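Local coordinates for protein glycoside hydrolase, family 11\:clostridium cellulosome enzyme, dockerin type i\:polysaccharide (Clostridium thermocellum, PDB 2C71) that hydrolyses acetyl ester groups on xylan as a metal-dependent family 4 carbohydrate esterase, probably by a mechanism close to that of peptidoglycan deacetylases, at residues V43-R52 with A88-T96. Numbering follows the deposited sequence. Where two conformers were deposited one is given.
Sequences VNDSTAAIIR and AVIQKYAGT
Tyr93 reaches from the last turn of helix 76-94 across the start of helix 45-56, its ring inserted between Val43 and Ala48. With CG anti to its own carbonyl carbon, the ring is carried over to the backbone at Asn44 and Asp45, where CZ and OH come to lie. Its edge meets Val43, CD2 lying 3.5 Å from CG1, while the Ala48 methyl approaches obliquely, CB 3.3 Å from Tyr93 CD1; a side chain as small as alanine lets the ring come this close. Asn44 O sits over one face near the rim. At the far end, in one of two conformers of Asp45, the Tyr93 hydroxyl donates to Asp45 OD1 (3.0 Å), which accepts through its anti lone pair, the carboxylate almost perpendicular to the ring.

On the inner side, Val43 CB packs on Val89 CG2 at 3.6 Å, and Ile51 CG2 touches Ala94 CB; Ile51 and Ala94 both continue onto Ile61 of the parallel sheet. Arg52, in one of its two conformers, bends at chi2 (58°) and chi3 (82°) to curl over the end of helix 76-94: NE donates in the guanidinium plane to Tyr93 O, at a doubtfully short 2.6 Å, NH2 adds a weak bond to the same oxygen, and Ala94 O lies over the guanidinium face. Gly95, with positive phi, then turns the chain away. Two helices crossing at -68° on one side of a parallel sheet are consistent with the NodB-type deacetylase fold, a variant of the beta/alpha barrel.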
loop_
_atom_site.group_PDB
_atom_site.type_symbol
_atom_site.label_atom_id
_atom_site.label_comp_id
_atom_site.label_asym_id
_atom_site.label_seq_id
_atom_site.Cartn_x
_atom_site.Cartn_y
_atom_site.Cartn_z
ATOM N N VAL A 43 12.083 3.323 7.792
ATOM C CA VAL A 43 11.532 2.848 9.048
ATOM C C VAL A 43 12.624 2.819 10.105
ATOM O O VAL A 43 13.526 1.971 10.047
ATOM C CB VAL A 43 10.901 1.442 8.858
ATOM C CG1 VAL A 43 10.323 0.954 10.181
ATOM C CG2 VAL A 43 9.812 1.458 7.807
ATOM N N ASN A 44 12.546 3.727 11.077
ATOM C CA ASN A 44 13.618 3.902 12.044
ATOM C C ASN A 44 13.049 4.552 13.304
ATOM O O ASN A 44 11.831 4.730 13.409
ATOM C CB ASN A 44 14.791 4.680 11.442
ATOM C CG ASN A 44 14.449 6.116 11.022
ATOM O OD1 ASN A 44 15.190 6.707 10.223
ATOM N ND2 ASN A 44 13.419 6.690 11.572
ATOM N N ASP A 45 13.893 4.815 14.289
ATOM C CA ASP A 45 13.368 5.374 15.518
ATOM C C ASP A 45 12.419 6.476 15.077
ATOM O O ASP A 45 11.236 6.468 15.414
ATOM C CB ASP A 45 14.497 5.935 16.385
ATOM C CG ASP A 45 15.102 4.886 17.299
ATOM O OD1 ASP A 45 14.974 3.683 16.990
ATOM O OD2 ASP A 45 15.703 5.264 18.326
ATOM N N SER A 46 12.982 7.446 14.298
ATOM C CA SER A 46 12.291 8.705 13.959
ATOM C C SER A 46 10.857 8.458 13.521
ATOM O O SER A 46 9.980 9.276 13.799
ATOM C CB SER A 46 13.032 9.528 12.889
ATOM O OG SER A 46 12.329 10.750 12.648
ATOM N N THR A 47 10.633 7.364 12.801
ATOM C CA THR A 47 9.326 7.024 12.247
ATOM C C THR A 47 8.591 5.904 12.999
ATOM O O THR A 47 7.516 5.489 12.589
ATOM C CB THR A 47 9.407 6.718 10.750
ATOM O OG1 THR A 47 10.330 5.656 10.579
ATOM C CG2 THR A 47 9.805 7.954 9.937
ATOM N N ALA A 48 9.150 5.462 14.123
ATOM C CA ALA A 48 8.530 4.369 14.877
ATOM C C ALA A 48 7.112 4.700 15.307
ATOM O O ALA A 48 6.217 3.841 15.198
ATOM C CB ALA A 48 9.388 4.049 16.124
ATOM N N ALA A 49 6.910 5.880 15.846
ATOM C CA ALA A 49 5.577 6.215 16.362
ATOM C C ALA A 49 4.528 6.262 15.263
ATOM O O ALA A 49 3.380 5.861 15.484
ATOM C CB ALA A 49 5.585 7.526 17.126
ATOM N N ILE A 50 4.879 6.767 14.078
ATOM C CA ILE A 50 3.899 6.844 13.010
ATOM C C ILE A 50 3.592 5.473 12.431
ATOM O O ILE A 50 2.471 5.161 12.064
ATOM C CB ILE A 50 4.250 7.886 11.935
ATOM C CG1 ILE A 50 2.996 8.266 11.178
ATOM C CG2 ILE A 50 5.388 7.460 11.056
ATOM C CD1 ILE A 50 3.126 9.505 10.319
ATOM N N ILE A 51 4.603 4.613 12.371
ATOM C CA ILE A 51 4.398 3.188 11.996
ATOM C C ILE A 51 3.442 2.546 12.991
ATOM O O ILE A 51 2.497 1.845 12.607
ATOM C CB ILE A 51 5.783 2.487 11.929
ATOM C CG1 ILE A 51 6.513 2.880 10.644
ATOM C CG2 ILE A 51 5.700 0.997 12.101
ATOM C CD1 ILE A 51 5.985 2.210 9.378
ATOM N N ARG A 52 3.658 2.782 14.291
ATOM C CA ARG A 52 2.798 2.191 15.300
ATOM C C ARG A 52 1.397 2.792 15.228
ATOM O O ARG A 52 0.404 2.070 15.451
ATOM C CB ARG A 52 3.480 2.307 16.685
ATOM C CG ARG A 52 2.833 1.515 17.817
ATOM C CD ARG A 52 2.724 0.027 17.599
ATOM N NE ARG A 52 3.920 -0.768 17.884
ATOM C CZ ARG A 52 3.952 -1.867 18.667
ATOM N NH1 ARG A 52 2.883 -2.325 19.317
ATOM N NH2 ARG A 52 5.051 -2.574 18.755
ATOM N N ALA A 88 12.134 -6.912 9.238
ATOM C CA ALA A 88 12.671 -6.816 10.587
ATOM C C ALA A 88 12.395 -5.473 11.235
ATOM O O ALA A 88 12.057 -5.392 12.428
ATOM C CB ALA A 88 14.155 -7.112 10.602
ATOM N N VAL A 89 12.537 -4.370 10.479
ATOM C CA VAL A 89 12.266 -3.056 11.064
ATOM C C VAL A 89 10.790 -2.863 11.291
ATOM O O VAL A 89 10.399 -2.241 12.289
ATOM C CB VAL A 89 12.927 -1.908 10.283
ATOM C CG1 VAL A 89 14.434 -1.910 10.394
ATOM C CG2 VAL A 89 12.475 -1.841 8.832
ATOM N N ILE A 90 9.954 -3.396 10.401
ATOM C CA ILE A 90 8.511 -3.324 10.637
ATOM C C ILE A 90 8.141 -4.072 11.926
ATOM O O ILE A 90 7.403 -3.570 12.777
ATOM C CB ILE A 90 7.715 -3.861 9.450
ATOM C CG1 ILE A 90 7.928 -2.985 8.219
ATOM C CG2 ILE A 90 6.215 -3.989 9.815
ATOM C CD1 ILE A 90 7.505 -3.621 6.928
ATOM N N GLN A 91 8.662 -5.256 12.095
ATOM C CA GLN A 91 8.371 -6.036 13.321
ATOM C C GLN A 91 8.791 -5.269 14.568
ATOM O O GLN A 91 8.101 -5.248 15.588
ATOM C CB GLN A 91 9.042 -7.402 13.245
ATOM C CG GLN A 91 8.834 -8.259 14.465
ATOM C CD GLN A 91 7.420 -8.657 14.788
ATOM O OE1 GLN A 91 6.640 -9.134 13.936
ATOM N NE2 GLN A 91 7.070 -8.457 16.060
ATOM N N LYS A 92 9.959 -4.667 14.502
ATOM C CA LYS A 92 10.520 -3.978 15.652
ATOM C C LYS A 92 9.585 -2.887 16.174
ATOM O O LYS A 92 9.410 -2.737 17.404
ATOM C CB LYS A 92 11.899 -3.405 15.301
ATOM C CG LYS A 92 12.561 -2.716 16.464
ATOM C CD LYS A 92 13.945 -2.344 16.126
ATOM C CE LYS A 92 14.608 -1.498 17.184
ATOM N NZ LYS A 92 16.031 -1.109 16.770
ATOM N N TYR A 93 8.981 -2.121 15.270
ATOM C CA TYR A 93 8.285 -0.895 15.660
ATOM C C TYR A 93 6.768 -1.077 15.666
ATOM O O TYR A 93 6.055 -0.452 16.452
ATOM C CB TYR A 93 8.674 0.259 14.735
ATOM C CG TYR A 93 10.141 0.622 14.793
ATOM C CD1 TYR A 93 10.739 0.989 15.991
ATOM C CD2 TYR A 93 10.928 0.595 13.649
ATOM C CE1 TYR A 93 12.079 1.321 16.049
ATOM C CE2 TYR A 93 12.270 0.924 13.697
ATOM C CZ TYR A 93 12.839 1.286 14.899
ATOM O OH TYR A 93 14.175 1.616 14.953
ATOM N N ALA A 94 6.289 -1.940 14.778
ATOM C CA ALA A 94 4.869 -2.200 14.599
ATOM C C ALA A 94 4.363 -3.396 15.363
ATOM O O ALA A 94 3.186 -3.471 15.687
ATOM C CB ALA A 94 4.495 -2.389 13.114
ATOM N N GLY A 95 5.251 -4.349 15.628
ATOM C CA GLY A 95 4.870 -5.591 16.276
ATOM C C GLY A 95 4.162 -6.568 15.355
ATOM O O GLY A 95 3.587 -7.554 15.814
ATOM N N THR A 96 4.206 -6.305 14.050
ATOM C CA THR A 96 3.595 -7.183 13.060
ATOM C C THR A 96 4.609 -7.653 12.034
ATOM O O THR A 96 5.746 -7.169 11.985
ATOM C CB THR A 96 2.426 -6.504 12.332
ATOM O OG1 THR A 96 2.911 -5.346 11.644
ATOM C CG2 THR A 96 1.345 -6.089 13.318
#